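Local coordinates for beta-galactosidase (Bacillus circulans, PDB 4MAD), which probably hydrolyses terminal non-reducing beta-D-galactose residues from beta-D-galactosides, as a glycoside hydrolase of family 35, at residues E274-N279 with E337-L342. Residues are numbered along the deposited sequence; the frame is centred on the assembly and turned at random.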
loop_
_atom_site.group_PDB
_atom_site.type_symbol
_atom_site.label_atom_id
_atom_site.label_comp_id
_atom_site.label_asym_id
_atom_site.label_seq_id
_atom_site.Cartn_x
_atom_site.Cartn_y
_atom_site.Cartn_z
ATOM N N GLU A 274 -29.529 -0.261 -4.190
ATOM C CA GLU A 274 -29.811 -1.672 -4.256
ATOM C C GLU A 274 -29.478 -2.270 -2.912
ATOM O O GLU A 274 -30.137 -3.120 -2.457
ATOM C CB GLU A 274 -29.003 -2.345 -5.366
ATOM C CG GLU A 274 -29.624 -3.535 -5.978
ATOM C CD GLU A 274 -28.688 -4.328 -6.929
ATOM O OE1 GLU A 274 -27.565 -3.888 -7.201
ATOM O OE2 GLU A 274 -29.106 -5.393 -7.368
ATOM N N ILE A 275 -28.385 -1.843 -2.345
ATOM C CA ILE A 275 -27.976 -2.371 -1.080
ATOM C C ILE A 275 -28.932 -1.964 0.018
ATOM O O ILE A 275 -29.340 -2.759 0.786
ATOM C CB ILE A 275 -26.582 -1.872 -0.694
ATOM C CG1 ILE A 275 -25.547 -2.475 -1.627
ATOM C CG2 ILE A 275 -26.285 -2.158 0.733
ATOM C CD1 ILE A 275 -24.157 -2.007 -1.424
ATOM N N LEU A 276 -29.218 -0.690 0.075
ATOM C CA LEU A 276 -29.967 -0.122 1.178
ATOM C C LEU A 276 -31.422 -0.632 1.239
ATOM O O LEU A 276 -31.963 -0.808 2.287
ATOM C CB LEU A 276 -29.860 1.399 1.164
ATOM C CG LEU A 276 -28.472 2.012 1.266
ATOM C CD1 LEU A 276 -28.525 3.498 1.145
ATOM C CD2 LEU A 276 -27.909 1.633 2.585
ATOM N N LYS A 277 -32.008 -0.812 0.074
ATOM C CA LYS A 277 -33.404 -1.225 -0.077
ATOM C C LYS A 277 -33.599 -2.634 0.470
ATOM O O LYS A 277 -34.647 -3.012 0.793
ATOM C CB LYS A 277 -33.865 -1.124 -1.521
ATOM C CG LYS A 277 -34.098 0.296 -2.042
ATOM C CD LYS A 277 -35.177 0.316 -3.111
ATOM C CE LYS A 277 -35.432 1.668 -3.727
ATOM N NZ LYS A 277 -34.245 2.144 -4.416
ATOM N N GLN A 278 -32.527 -3.383 0.552
ATOM C CA GLN A 278 -32.537 -4.753 1.067
ATOM C C GLN A 278 -32.240 -4.759 2.552
ATOM O O GLN A 278 -31.996 -5.763 3.114
ATOM C CB GLN A 278 -31.557 -5.673 0.351
ATOM C CG GLN A 278 -31.909 -5.985 -1.007
ATOM C CD GLN A 278 -30.858 -6.819 -1.690
ATOM O OE1 GLN A 278 -29.979 -6.285 -2.286
ATOM N NE2 GLN A 278 -30.929 -8.090 -1.551
ATOM N N ASN A 279 -32.275 -3.588 3.136
ATOM C CA ASN A 279 -31.932 -3.404 4.515
ATOM C C ASN A 279 -30.475 -3.785 4.756
ATOM O O ASN A 279 -30.121 -4.282 5.784
ATOM C CB ASN A 279 -32.818 -4.208 5.430
ATOM C CG ASN A 279 -32.893 -3.615 6.792
ATOM O OD1 ASN A 279 -32.518 -2.521 6.980
ATOM N ND2 ASN A 279 -33.376 -4.360 7.748
ATOM N N GLU A 337 -29.608 10.414 3.180
ATOM C CA GLU A 337 -30.670 11.200 3.749
ATOM C C GLU A 337 -32.044 10.549 3.583
ATOM O O GLU A 337 -32.879 10.747 4.375
ATOM C CB GLU A 337 -30.641 12.623 3.233
ATOM C CG GLU A 337 -29.514 13.417 3.731
ATOM C CD GLU A 337 -29.673 14.899 3.440
ATOM O OE1 GLU A 337 -29.592 15.279 2.283
ATOM O OE2 GLU A 337 -29.917 15.678 4.376
ATOM N N LYS A 338 -32.252 9.777 2.548
ATOM C CA LYS A 338 -33.465 8.994 2.403
ATOM C C LYS A 338 -33.653 7.932 3.469
ATOM O O LYS A 338 -34.727 7.505 3.695
ATOM C CB LYS A 338 -33.547 8.311 1.070
ATOM C CG LYS A 338 -33.615 9.191 -0.043
ATOM C CD LYS A 338 -33.518 8.452 -1.343
ATOM C CE LYS A 338 -34.547 7.399 -1.518
ATOM N NZ LYS A 338 -34.498 6.781 -2.898
ATOM N N TYR A 339 -32.564 7.468 4.040
ATOM C CA TYR A 339 -32.572 6.318 4.914
ATOM C C TYR A 339 -32.191 6.566 6.374
ATOM O O TYR A 339 -32.441 5.768 7.192
ATOM C CB TYR A 339 -31.746 5.201 4.327
ATOM C CG TYR A 339 -32.213 4.762 2.970
ATOM C CD1 TYR A 339 -33.249 3.889 2.832
ATOM C CD2 TYR A 339 -31.615 5.211 1.837
ATOM C CE1 TYR A 339 -33.660 3.491 1.636
ATOM C CE2 TYR A 339 -32.031 4.836 0.635
ATOM C CZ TYR A 339 -33.072 3.956 0.531
ATOM O OH TYR A 339 -33.535 3.551 -0.679
ATOM N N VAL A 340 -31.573 7.677 6.667
ATOM C CA VAL A 340 -31.295 8.068 8.024
ATOM C C VAL A 340 -31.424 9.558 8.156
ATOM O O VAL A 340 -31.137 10.265 7.267
ATOM C CB VAL A 340 -29.902 7.618 8.529
ATOM C CG1 VAL A 340 -29.865 6.163 8.683
ATOM C CG2 VAL A 340 -28.858 8.031 7.618
ATOM N N ASP A 341 -31.886 10.026 9.292
ATOM C CA ASP A 341 -32.015 11.466 9.477
ATOM C C ASP A 341 -30.642 12.043 9.812
ATOM O O ASP A 341 -29.958 11.504 10.618
ATOM C CB ASP A 341 -33.060 11.792 10.542
ATOM C CG ASP A 341 -34.504 11.506 10.059
ATOM O OD1 ASP A 341 -34.750 11.379 8.863
ATOM O OD2 ASP A 341 -35.385 11.403 10.893
ATOM N N LEU A 342 -30.245 13.105 9.150
ATOM C CA LEU A 342 -28.941 13.702 9.358
ATOM C C LEU A 342 -29.011 15.188 9.650
ATOM O O LEU A 342 -29.868 15.864 9.173
ATOM C CB LEU A 342 -28.058 13.540 8.120
ATOM C CG LEU A 342 -27.893 12.160 7.521
ATOM C CD1 LEU A 342 -27.198 12.194 6.238
ATOM C CD2 LEU A 342 -27.143 11.349 8.465
#
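Tyr339 lays one face of its ring over the side chain of Leu276, and this apolar meeting makes up most of a small contact that buries 170 Å² in all. Leu276 CB sits over the middle of the ring, 4.1 Å from the Tyr339 centroid and only 10° off the ring normal, a CH-pi contact. The leucine chain then runs out past one edge of the ring, where Leu276 CD1 comes within 3.6 Å of Tyr339 CD2. With CG anti to its own carbonyl carbon (chi1 -58°), the tyrosine ring reaches across to the neighbouring helix. At its far end Tyr339 OH touches the aliphatic part of the next residue, 3.6 Å from Lys277 CG.

No hydrogen bond links the two segments directly; the polar ends meet through Glu273, one residue before 274-279. The Glu273 carboxylate accepts a hydrogen bond from Tyr339 OH and forms salt bridges with Lys277 and Lys338. Lys277 NZ and Lys338 NZ lie 4.9 Å apart, and the shared carboxylate probably offsets their like charges. A leucine in place of Tyr339 would probably leave Glu273 without its hydroxyl partner and the flank of Leu276 without the flat ring that covers it.

Backbone bonds shape the end of the first segment. Asn279, at positive phi, is the C-prime residue of a Schellman motif, with Asn279 N bonded to Leu276 O at 2.9 Å; that carbonyl also accepts a hydrogen bond from Arg32.

The contact thus joins the C-terminal ends of helices 265-276 and 327-339 in the family 35 TIM barrel, away from the predicted catalytic glutamates. Leu276 also packs on Val335 of the latter helix, Ile275 turns to helix 227-237, and strand 281-284, the eighth of the barrel, follows directly.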